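Local coordinates for outer membrane protein OMP121 (Bacteroides thetaiotaomicron, PDB 5FQ8) that probably imports nutrients, perhaps peptides, across the outer membrane as a TonB-dependent transporter working together with partner proteins, at residues B[198-203]-B[336-341]; B[207-212]-B[360-365]; B[230-235]-B[351-356]; B[342-347]-B[367-372]. All coordinates share one frame; numbering follows the deposited sequence.

Contact 1. Residues B[198-203]-B[336-341]; sequences FGMGWN and QTPRDI
Met200 and Asp340 meet as a main-chain donor and a carboxylate: Met200 N gives a hydrogen bond to Asp340 OD1 over 2.9 Å, bent to 139° at the hydrogen. The amide arrives from above the carboxylate plane rather than within it. What brings the acid there is its first torsion, which sets CG between the residue's own N and carbonyl carbon (chi1 58°). Next to this polar point Met200 and Pro338 run alongside each other and point the same way, with Met200 CB 3.5 Å from Pro338 CB and Met200 CG 3.9 Å from Pro338 CG. The methionine chain bends at its last torsion, leaving CE 4.5 Å from Ile341 CD1. Arg339 contributes the aliphatic base of its side chain, CG lying 3.8 Å from Phe198 O, while its guanidinium leads away to Gln195, Asn196 and Asn244.

Behind these residues, a type I turn from Pro338 to Ile341, closed by Ile341 N to Pro338 O at 3.2 Å, points both the proline and the aspartate at residues 198-203. Trp225 of strand 222-225 packs on Met200 and Ile341, and Lys236 forms a salt bridge with Asp340 OD2. Were Asp340 an asparagine, Lys236 would probably lose its counter-charge and the grip on Met200 N would probably weaken.

The example illustrates how one buried carboxylate can serve two masters: with an amide at one oxygen and a lysine at the other, it is likely to remain ionised while joining a turn, a strand and the loop after Glu197.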
# COMPACT_ATOMS: atom_id res chain seq x y z
N PHE B 198 -17.30 -41.79 16.78
CA PHE B 198 -16.01 -42.06 16.18
C PHE B 198 -15.08 -40.86 16.35
O PHE B 198 -15.52 -39.72 16.38
CB PHE B 198 -16.15 -42.41 14.70
CG PHE B 198 -17.32 -43.30 14.38
CD1 PHE B 198 -17.19 -44.67 14.45
CD2 PHE B 198 -18.54 -42.76 14.02
CE1 PHE B 198 -18.25 -45.48 14.16
CE2 PHE B 198 -19.60 -43.56 13.72
CZ PHE B 198 -19.46 -44.92 13.79
N GLY B 199 -13.78 -41.13 16.43
CA GLY B 199 -12.81 -40.11 16.70
C GLY B 199 -11.88 -39.82 15.53
O GLY B 199 -12.19 -40.09 14.36
N MET B 200 -10.73 -39.25 15.87
CA MET B 200 -9.79 -38.77 14.87
C MET B 200 -9.38 -39.86 13.91
O MET B 200 -8.92 -40.93 14.32
CB MET B 200 -8.55 -38.22 15.57
CG MET B 200 -7.40 -37.83 14.66
SD MET B 200 -6.05 -37.19 15.61
CE MET B 200 -5.97 -38.40 16.90
N GLY B 201 -9.53 -39.59 12.63
CA GLY B 201 -9.02 -40.48 11.62
C GLY B 201 -9.60 -40.16 10.27
O GLY B 201 -10.43 -39.26 10.12
N TRP B 202 -9.15 -40.91 9.28
CA TRP B 202 -9.69 -40.82 7.94
C TRP B 202 -9.91 -42.24 7.42
O TRP B 202 -9.38 -43.20 7.97
CB TRP B 202 -8.76 -40.02 7.04
CG TRP B 202 -9.46 -39.25 6.00
CD1 TRP B 202 -9.58 -39.59 4.70
CD2 TRP B 202 -10.14 -38.02 6.16
NE1 TRP B 202 -10.29 -38.64 4.03
CE2 TRP B 202 -10.65 -37.66 4.91
CE3 TRP B 202 -10.38 -37.18 7.25
CZ2 TRP B 202 -11.38 -36.50 4.71
CZ3 TRP B 202 -11.10 -36.03 7.04
CH2 TRP B 202 -11.60 -35.70 5.79
N ASN B 203 -10.72 -42.36 6.38
CA ASN B 203 -11.03 -43.66 5.79
C ASN B 203 -11.46 -44.68 6.83
O ASN B 203 -11.28 -45.87 6.63
CB ASN B 203 -9.85 -44.24 5.00
CG ASN B 203 -9.14 -43.22 4.17
OD1 ASN B 203 -7.98 -42.92 4.40
ND2 ASN B 203 -9.83 -42.69 3.17
N GLN B 336 -12.98 -27.93 12.46
CA GLN B 336 -12.13 -29.00 11.95
C GLN B 336 -11.30 -29.59 13.08
O GLN B 336 -10.08 -29.53 13.11
CB GLN B 336 -11.25 -28.49 10.82
CG GLN B 336 -12.03 -27.99 9.66
CD GLN B 336 -11.22 -27.97 8.39
OE1 GLN B 336 -10.47 -28.90 8.11
NE2 GLN B 336 -11.38 -26.93 7.61
N THR B 337 -12.01 -30.17 14.03
CA THR B 337 -11.43 -30.79 15.20
C THR B 337 -12.02 -32.18 15.36
O THR B 337 -13.23 -32.36 15.19
CB THR B 337 -11.73 -29.96 16.44
OG1 THR B 337 -11.27 -28.63 16.26
CG2 THR B 337 -11.05 -30.57 17.64
N PRO B 338 -11.21 -33.17 15.69
CA PRO B 338 -11.77 -34.49 16.00
C PRO B 338 -12.62 -34.43 17.25
O PRO B 338 -12.38 -33.63 18.15
CB PRO B 338 -10.52 -35.35 16.21
CG PRO B 338 -9.43 -34.63 15.55
CD PRO B 338 -9.75 -33.19 15.70
N ARG B 339 -13.62 -35.30 17.30
CA ARG B 339 -14.52 -35.33 18.44
C ARG B 339 -13.82 -35.71 19.73
O ARG B 339 -14.41 -35.53 20.79
CB ARG B 339 -15.67 -36.30 18.21
CG ARG B 339 -16.46 -36.04 16.97
CD ARG B 339 -17.09 -34.67 16.98
NE ARG B 339 -17.88 -34.50 18.19
CZ ARG B 339 -17.68 -33.53 19.08
NH1 ARG B 339 -16.74 -32.63 18.88
NH2 ARG B 339 -18.45 -33.46 20.15
N ASP B 340 -12.61 -36.23 19.67
CA ASP B 340 -11.94 -36.69 20.88
C ASP B 340 -10.91 -35.71 21.42
O ASP B 340 -10.36 -35.94 22.50
CB ASP B 340 -11.26 -38.03 20.62
CG ASP B 340 -10.26 -37.94 19.50
OD1 ASP B 340 -10.68 -37.76 18.34
OD2 ASP B 340 -9.05 -38.06 19.78
N ILE B 341 -10.63 -34.63 20.69
CA ILE B 341 -9.53 -33.73 20.99
C ILE B 341 -10.02 -32.60 21.89
O ILE B 341 -11.09 -32.03 21.65
CB ILE B 341 -8.92 -33.17 19.70
CG1 ILE B 341 -8.34 -34.31 18.86
CG2 ILE B 341 -7.85 -32.16 20.02
CD1 ILE B 341 -7.36 -35.14 19.60

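Contact 2. Residues B[207-212]-B[360-365]; sequences TELENG and YTPYGV
Leu209 meets Tyr360, Thr361 and Pro362 at once. Its CA-H faces the carbonyl of Tyr360, Leu209 CA to Tyr360 O being 3.3 Å, and its side chain crosses Pro362 at about a right angle, Leu209 CD2 lying 4.1 Å from Pro362 CD. Its own carbonyl accepts a hydrogen bond from the threonine, Thr361 OG1 to Leu209 O at 2.8 Å, with the hydroxyl tilted out of the carbonyl plane. Thr361 reaches it because OG1 is anti to the main-chain N (chi1 -176°). The same carbonyl oxygen, Leu209 O, lies 3.3 Å from Tyr363 CE2.

Glu210 follows. Its chain, bent at the second torsion, brings OE1 to 3.8 Å from Tyr363 CE2, carboxylate and ring planes 31° apart, while its backbone O approaches the edge of the Tyr360 ring. Asn211 crosses Tyr363 nearly at right angles, with Asn211 OD1 3.6 Å from Tyr363 CD2. Glu210, Asn211 and Tyr363 also pack on the backbone of the bound peptide, and Tyr363 OH makes a weak hydrogen bond to an acidic side chain of another protein chain.

Chemically, a hydroxyl satisfies a main-chain carbonyl where no regular sheet does so, and a phenol flanked by polar groups joins loop packing to the peptide-bearing surface.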
# COMPACT_ATOMS: atom_id res chain seq x y z
N THR B 207 -5.75 -42.23 12.94
CA THR B 207 -4.71 -41.30 12.55
C THR B 207 -4.31 -40.50 13.77
O THR B 207 -5.04 -40.42 14.75
CB THR B 207 -5.18 -40.38 11.43
OG1 THR B 207 -5.81 -41.17 10.42
CG2 THR B 207 -4.02 -39.65 10.81
N GLU B 208 -3.12 -39.92 13.71
CA GLU B 208 -2.59 -39.12 14.80
C GLU B 208 -2.63 -37.64 14.50
O GLU B 208 -2.17 -36.84 15.30
CB GLU B 208 -1.17 -39.57 15.12
CG GLU B 208 -1.08 -41.05 15.39
CD GLU B 208 0.33 -41.55 15.56
OE1 GLU B 208 1.25 -40.72 15.60
OE2 GLU B 208 0.50 -42.77 15.65
N LEU B 209 -3.21 -37.25 13.38
CA LEU B 209 -3.02 -35.89 12.90
C LEU B 209 -4.20 -35.31 12.13
O LEU B 209 -4.03 -34.28 11.48
CB LEU B 209 -1.77 -35.84 12.00
CG LEU B 209 -0.41 -35.30 12.47
CD1 LEU B 209 0.27 -36.19 13.46
CD2 LEU B 209 0.46 -35.12 11.25
N GLU B 210 -5.39 -35.91 12.16
CA GLU B 210 -6.43 -35.45 11.26
C GLU B 210 -7.16 -34.24 11.80
O GLU B 210 -7.20 -33.98 13.00
CB GLU B 210 -7.48 -36.53 11.01
CG GLU B 210 -6.97 -37.77 10.36
CD GLU B 210 -6.50 -37.55 8.96
OE1 GLU B 210 -7.16 -36.84 8.20
OE2 GLU B 210 -5.44 -38.11 8.64
N ASN B 211 -7.82 -33.53 10.89
CA ASN B 211 -8.72 -32.46 11.26
C ASN B 211 -10.16 -32.90 11.25
O ASN B 211 -11.05 -32.11 10.93
CB ASN B 211 -8.53 -31.30 10.30
CG ASN B 211 -8.79 -31.71 8.91
OD1 ASN B 211 -8.50 -32.83 8.54
ND2 ASN B 211 -9.37 -30.83 8.12
N GLY B 212 -10.43 -34.16 11.58
CA GLY B 212 -11.74 -34.73 11.35
C GLY B 212 -11.89 -36.00 12.14
O GLY B 212 -10.99 -36.42 12.87
N TYR B 360 -1.66 -30.10 16.41
CA TYR B 360 -1.96 -31.51 16.20
C TYR B 360 -2.39 -31.83 14.78
O TYR B 360 -2.34 -33.00 14.38
CB TYR B 360 -3.01 -31.99 17.20
CG TYR B 360 -4.39 -31.42 17.01
CD1 TYR B 360 -4.76 -30.25 17.63
CD2 TYR B 360 -5.32 -32.06 16.22
CE1 TYR B 360 -6.00 -29.72 17.46
CE2 TYR B 360 -6.56 -31.54 16.04
CZ TYR B 360 -6.90 -30.37 16.66
OH TYR B 360 -8.13 -29.83 16.50
N THR B 361 -2.78 -30.84 13.98
CA THR B 361 -3.20 -31.15 12.63
C THR B 361 -2.71 -30.11 11.63
O THR B 361 -2.79 -28.91 11.90
CB THR B 361 -4.71 -31.27 12.57
OG1 THR B 361 -5.09 -31.67 11.25
CG2 THR B 361 -5.36 -29.95 12.92
N PRO B 362 -2.20 -30.53 10.49
CA PRO B 362 -1.60 -29.58 9.56
C PRO B 362 -2.44 -29.36 8.34
O PRO B 362 -1.91 -28.95 7.31
CB PRO B 362 -0.30 -30.27 9.19
CG PRO B 362 -0.71 -31.71 9.11
CD PRO B 362 -1.77 -31.90 10.18
N TYR B 363 -3.73 -29.61 8.42
CA TYR B 363 -4.56 -29.69 7.23
C TYR B 363 -5.38 -28.42 7.06
O TYR B 363 -6.58 -28.38 7.29
CB TYR B 363 -5.45 -30.92 7.31
CG TYR B 363 -4.72 -32.25 7.27
CD1 TYR B 363 -3.79 -32.53 6.28
CD2 TYR B 363 -4.95 -33.22 8.22
CE1 TYR B 363 -3.13 -33.73 6.24
CE2 TYR B 363 -4.29 -34.42 8.19
CZ TYR B 363 -3.38 -34.67 7.19
OH TYR B 363 -2.71 -35.87 7.16
N GLY B 364 -4.70 -27.36 6.63
CA GLY B 364 -5.42 -26.18 6.22
C GLY B 364 -6.02 -25.38 7.34
O GLY B 364 -6.85 -24.50 7.07
N VAL B 365 -5.65 -25.65 8.57
CA VAL B 365 -6.19 -24.98 9.74
C VAL B 365 -5.06 -24.74 10.72
O VAL B 365 -3.98 -25.30 10.60
CB VAL B 365 -7.30 -25.82 10.40
CG1 VAL B 365 -8.50 -25.95 9.49
CG2 VAL B 365 -6.76 -27.18 10.78

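Contact 3. Residues B[230-235]-B[351-356]; sequences NNSQKL and DPFNTP
Between strand 232-235 and the 3-10 turn 352-354 the nearest CA atoms, those of Gln233 and Phe353, stand 8.3 Å apart, so side chains rather than main chains bridge the gap. Phe353 fills it, its ring reaching over to the strand. Lys234 slides past in the opposite direction along one face: its CG lies 4.3 Å from the centroid of the Phe353 ring and almost straight above it, a CH-pi contact, and Lys234 CE then passes 3.9 Å from Phe353 CD2. With all torsions beyond CG extended, the chain carries its ammonium past the ring to the aspartate, Lys234 NZ to Asp351 OD2 at 2.8 Å, a salt bridge that uses the syn lone pair. At the ring's edge sits Ser232 OG, 3.4 Å from Phe353 CZ, its hydroxyl bonded to Tyr229 O.

Asn354 N bonds to Asp351 O at 2.8 Å and closes the turn that holds Phe353 close to the acid. Cutting Lys234 back to an alanine is likely to leave Asp351 without its ion-pair partner and that face of Phe353 without its methylene cover.

Residues 232-235 also form an antiparallel ladder with a strand of the lipoprotein BT_2262, where Asp7 of that lipoprotein chain offers Lys234 a long, weak ion pair. The arrangement is an intermolecular beta-sheet extension, with a loop of the receptor packed against the strand through an aromatic ring and a salt bridge.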
# COMPACT_ATOMS: atom_id res chain seq x y z
N ASN B 230 10.40 -33.16 20.05
CA ASN B 230 11.56 -33.54 20.84
C ASN B 230 11.47 -35.01 21.23
O ASN B 230 11.71 -35.39 22.38
CB ASN B 230 11.70 -32.66 22.07
CG ASN B 230 13.08 -32.72 22.67
OD1 ASN B 230 13.81 -33.70 22.50
ND2 ASN B 230 13.47 -31.66 23.36
N ASN B 231 11.08 -35.83 20.26
CA ASN B 231 11.03 -37.28 20.43
C ASN B 231 9.99 -37.67 21.47
O ASN B 231 10.11 -38.68 22.16
CB ASN B 231 12.41 -37.82 20.79
CG ASN B 231 12.65 -39.18 20.24
OD1 ASN B 231 12.06 -39.57 19.24
ND2 ASN B 231 13.52 -39.93 20.90
N SER B 232 8.94 -36.86 21.59
CA SER B 232 7.87 -37.11 22.53
C SER B 232 6.55 -36.79 21.86
O SER B 232 6.49 -35.96 20.95
CB SER B 232 8.02 -36.27 23.80
OG SER B 232 7.60 -34.95 23.56
N GLN B 233 5.50 -37.47 22.30
CA GLN B 233 4.18 -37.30 21.71
C GLN B 233 3.14 -37.43 22.81
O GLN B 233 3.39 -38.04 23.85
CB GLN B 233 3.97 -38.33 20.61
CG GLN B 233 2.80 -38.10 19.71
CD GLN B 233 2.68 -39.21 18.71
OE1 GLN B 233 3.39 -40.20 18.80
NE2 GLN B 233 1.79 -39.05 17.74
N LYS B 234 1.97 -36.85 22.59
CA LYS B 234 0.91 -36.94 23.58
C LYS B 234 0.11 -38.22 23.40
O LYS B 234 -0.07 -38.72 22.29
CB LYS B 234 -0.02 -35.73 23.51
CG LYS B 234 0.46 -34.54 24.31
CD LYS B 234 -0.47 -33.37 24.20
CE LYS B 234 0.00 -32.19 25.02
NZ LYS B 234 -0.99 -31.09 25.04
N LEU B 235 -0.38 -38.74 24.52
CA LEU B 235 -1.04 -40.03 24.61
C LEU B 235 -2.23 -39.88 25.54
O LEU B 235 -2.08 -39.41 26.66
CB LEU B 235 -0.07 -41.08 25.15
CG LEU B 235 -0.57 -42.49 25.39
CD1 LEU B 235 -0.73 -43.17 24.08
CD2 LEU B 235 0.44 -43.20 26.23
N ASP B 351 3.04 -24.78 26.09
CA ASP B 351 3.02 -26.19 25.75
C ASP B 351 3.48 -26.33 24.30
O ASP B 351 2.73 -25.98 23.38
CB ASP B 351 1.63 -26.77 25.97
CG ASP B 351 1.57 -28.26 25.79
OD1 ASP B 351 2.63 -28.90 25.67
OD2 ASP B 351 0.46 -28.79 25.78
N PRO B 352 4.69 -26.81 24.06
CA PRO B 352 5.21 -26.84 22.69
C PRO B 352 4.25 -27.43 21.70
O PRO B 352 4.13 -26.92 20.59
CB PRO B 352 6.48 -27.69 22.83
CG PRO B 352 6.32 -28.43 24.11
CD PRO B 352 5.58 -27.50 25.00
N PHE B 353 3.52 -28.47 22.10
CA PHE B 353 2.60 -29.13 21.19
C PHE B 353 1.49 -28.22 20.69
O PHE B 353 0.76 -28.63 19.79
CB PHE B 353 1.96 -30.33 21.86
CG PHE B 353 2.91 -31.44 22.17
CD1 PHE B 353 3.17 -32.42 21.25
CD2 PHE B 353 3.49 -31.53 23.41
CE1 PHE B 353 4.01 -33.45 21.54
CE2 PHE B 353 4.34 -32.56 23.72
CZ PHE B 353 4.60 -33.53 22.78
N ASN B 354 1.32 -27.03 21.25
CA ASN B 354 0.31 -26.11 20.76
C ASN B 354 0.89 -25.01 19.90
O ASN B 354 0.12 -24.25 19.31
CB ASN B 354 -0.44 -25.42 21.91
CG ASN B 354 -1.19 -26.37 22.77
OD1 ASN B 354 -1.68 -27.39 22.32
ND2 ASN B 354 -1.29 -26.04 24.03
N THR B 355 2.21 -24.89 19.87
CA THR B 355 2.86 -23.89 19.04
C THR B 355 2.54 -24.20 17.59
O THR B 355 2.30 -25.36 17.24
CB THR B 355 4.36 -23.90 19.31
N PRO B 356 2.50 -23.19 16.72
CA PRO B 356 2.00 -23.42 15.36
C PRO B 356 2.73 -24.50 14.60
O PRO B 356 2.15 -25.14 13.73
CB PRO B 356 2.20 -22.06 14.70
CG PRO B 356 2.15 -21.11 15.80
CD PRO B 356 2.82 -21.78 16.95

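Contact 4. Residues B[342-347]-B[367-372]; sequences SIIGLE and NPYYIL
Asn367 binds Leu346 through its side-chain amide: Asn367 ND2 donates to Leu346 O over 2.9 Å, nearly straight at 171° and with the acceptor in the plane of the amide. The same nitrogen has a second acceptor in Asn354 O. The first torsion, near -170°, swings CG away from the backbone N, and the amide also turns its oxygen back to the helix start, where Tyr369 N donates to Asn367 OD1 at 3.1 Å. Both ends of the amide are therefore used, which fixes its rotation.

Two residues on, Tyr369 lays its ring across the 342-347 loop. Glu347 crosses it at about a right angle and covers one face: CB stands 3.5 Å above the centroid of the Tyr369 ring, Glu347 CG lies 3.5 Å from Tyr369 CD1, and the extended chain leaves the carboxylate stacked, its plane 12° from that of the ring. The carbonyl oxygen of Ile343 comes to the edge of the Tyr369 ring, Ile343 O lying 3.5 Å from Tyr369 CE2. At the far end Tyr369 OH lies 3.6 Å from Ile344 CG2, the two side chains lying side by side.

Phe248 meets the tyrosine edge-to-face, and the side chain of calcium ligand Thr285 lies about 6 Å from that of Tyr369. The arrangement is a helix N-cap: Asn367, the residue just before helix 368-374, caps its first turn with OD1 and with ND2 ties that helix start to the preceding loop.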
# COMPACT_ATOMS: atom_id res chain seq x y z
N SER B 342 -9.24 -32.29 22.91
CA SER B 342 -9.60 -31.22 23.85
C SER B 342 -9.18 -29.88 23.28
O SER B 342 -7.99 -29.57 23.22
CB SER B 342 -8.93 -31.47 25.19
OG SER B 342 -9.17 -30.41 26.09
N ILE B 343 -10.16 -29.06 22.90
CA ILE B 343 -9.86 -27.76 22.31
C ILE B 343 -9.29 -26.80 23.35
O ILE B 343 -8.29 -26.12 23.10
CB ILE B 343 -11.11 -27.16 21.65
CG1 ILE B 343 -11.54 -28.01 20.49
CG2 ILE B 343 -10.84 -25.79 21.16
CD1 ILE B 343 -12.64 -27.38 19.74
N ILE B 344 -9.92 -26.69 24.52
CA ILE B 344 -9.41 -25.75 25.50
C ILE B 344 -8.06 -26.17 26.02
O ILE B 344 -7.40 -25.40 26.73
CB ILE B 344 -10.38 -25.56 26.68
CG1 ILE B 344 -10.54 -26.87 27.43
CG2 ILE B 344 -11.69 -25.00 26.20
CD1 ILE B 344 -11.54 -26.80 28.50
N GLY B 345 -7.64 -27.38 25.72
CA GLY B 345 -6.28 -27.75 26.04
C GLY B 345 -5.24 -27.26 25.07
O GLY B 345 -4.06 -27.60 25.22
N LEU B 346 -5.63 -26.46 24.08
CA LEU B 346 -4.72 -25.95 23.09
C LEU B 346 -4.31 -24.50 23.31
O LEU B 346 -3.52 -23.99 22.52
CB LEU B 346 -5.34 -26.07 21.70
CG LEU B 346 -5.80 -27.44 21.22
CD1 LEU B 346 -6.74 -27.20 20.08
CD2 LEU B 346 -4.62 -28.26 20.79
N GLU B 347 -4.82 -23.83 24.34
CA GLU B 347 -4.63 -22.39 24.49
C GLU B 347 -3.27 -22.04 25.07
O GLU B 347 -2.71 -21.00 24.75
CB GLU B 347 -5.74 -21.82 25.37
CG GLU B 347 -5.69 -20.32 25.64
CD GLU B 347 -6.75 -19.87 26.62
OE1 GLU B 347 -7.37 -20.75 27.25
OE2 GLU B 347 -6.97 -18.65 26.77
N ASN B 367 -4.16 -23.39 15.11
CA ASN B 367 -4.61 -23.30 16.49
C ASN B 367 -5.52 -22.10 16.67
O ASN B 367 -5.07 -20.96 16.48
CB ASN B 367 -3.41 -23.19 17.42
CG ASN B 367 -3.78 -23.32 18.88
OD1 ASN B 367 -4.84 -22.90 19.31
ND2 ASN B 367 -2.88 -23.92 19.65
N PRO B 368 -6.78 -22.29 17.05
CA PRO B 368 -7.72 -21.16 17.09
C PRO B 368 -7.30 -20.07 18.03
O PRO B 368 -7.60 -18.90 17.79
CB PRO B 368 -9.03 -21.80 17.54
CG PRO B 368 -8.86 -23.25 17.32
CD PRO B 368 -7.41 -23.52 17.54
N TYR B 369 -6.62 -20.41 19.11
CA TYR B 369 -6.20 -19.38 20.04
C TYR B 369 -5.04 -18.58 19.47
O TYR B 369 -4.87 -17.41 19.83
CB TYR B 369 -5.82 -19.99 21.37
CG TYR B 369 -6.97 -20.65 22.10
CD1 TYR B 369 -7.82 -19.92 22.91
CD2 TYR B 369 -7.18 -22.02 22.00
CE1 TYR B 369 -8.84 -20.52 23.58
CE2 TYR B 369 -8.20 -22.62 22.68
CZ TYR B 369 -9.03 -21.87 23.47
OH TYR B 369 -10.05 -22.48 24.15
N TYR B 370 -4.23 -19.18 18.60
CA TYR B 370 -3.21 -18.40 17.90
C TYR B 370 -3.87 -17.39 16.98
O TYR B 370 -3.51 -16.21 16.99
CB TYR B 370 -2.27 -19.32 17.11
CG TYR B 370 -1.13 -18.55 16.49
CD1 TYR B 370 -1.28 -17.88 15.28
CD2 TYR B 370 0.10 -18.47 17.13
CE1 TYR B 370 -0.26 -17.15 14.74
CE2 TYR B 370 1.13 -17.74 16.58
CZ TYR B 370 0.94 -17.09 15.39
OH TYR B 370 1.97 -16.36 14.85
N ILE B 371 -4.84 -17.82 16.18
CA ILE B 371 -5.44 -16.92 15.20
C ILE B 371 -6.08 -15.73 15.89
O ILE B 371 -5.96 -14.59 15.41
CB ILE B 371 -6.46 -17.68 14.33
CG1 ILE B 371 -5.79 -18.87 13.66
CG2 ILE B 371 -7.02 -16.77 13.29
CD1 ILE B 371 -6.74 -19.72 12.86
N LEU B 372 -6.75 -15.95 17.02
CA LEU B 372 -7.42 -14.87 17.73
C LEU B 372 -6.43 -13.94 18.42
O LEU B 372 -6.66 -12.73 18.50
CB LEU B 372 -8.40 -15.43 18.75
CG LEU B 372 -9.68 -16.10 18.29
CD1 LEU B 372 -10.16 -16.97 19.40
CD2 LEU B 372 -10.71 -15.08 17.95

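In the fold
Read from the N terminus, the chain passes through 198-203, 207-212 and 230-235 before running through several strands of the barrel wall to helix 330-335 and the long loop beyond it. Contact 1 closes first, at 336-341. Contact 3 closes at 351-356 and lies wholly within the span of contact 2, which closes at 360-365; both cross contact 1. Contact 4 is local, opening after contact 1 has closed and crossing contacts 2 and 3. The result ties the loops and small sheet of residues 198-237 to the 336-367 loop and the start of helix 368-374. Glu208 OE1 to Gln233 NE2, at 2.8 Å, links contacts 2 and 3.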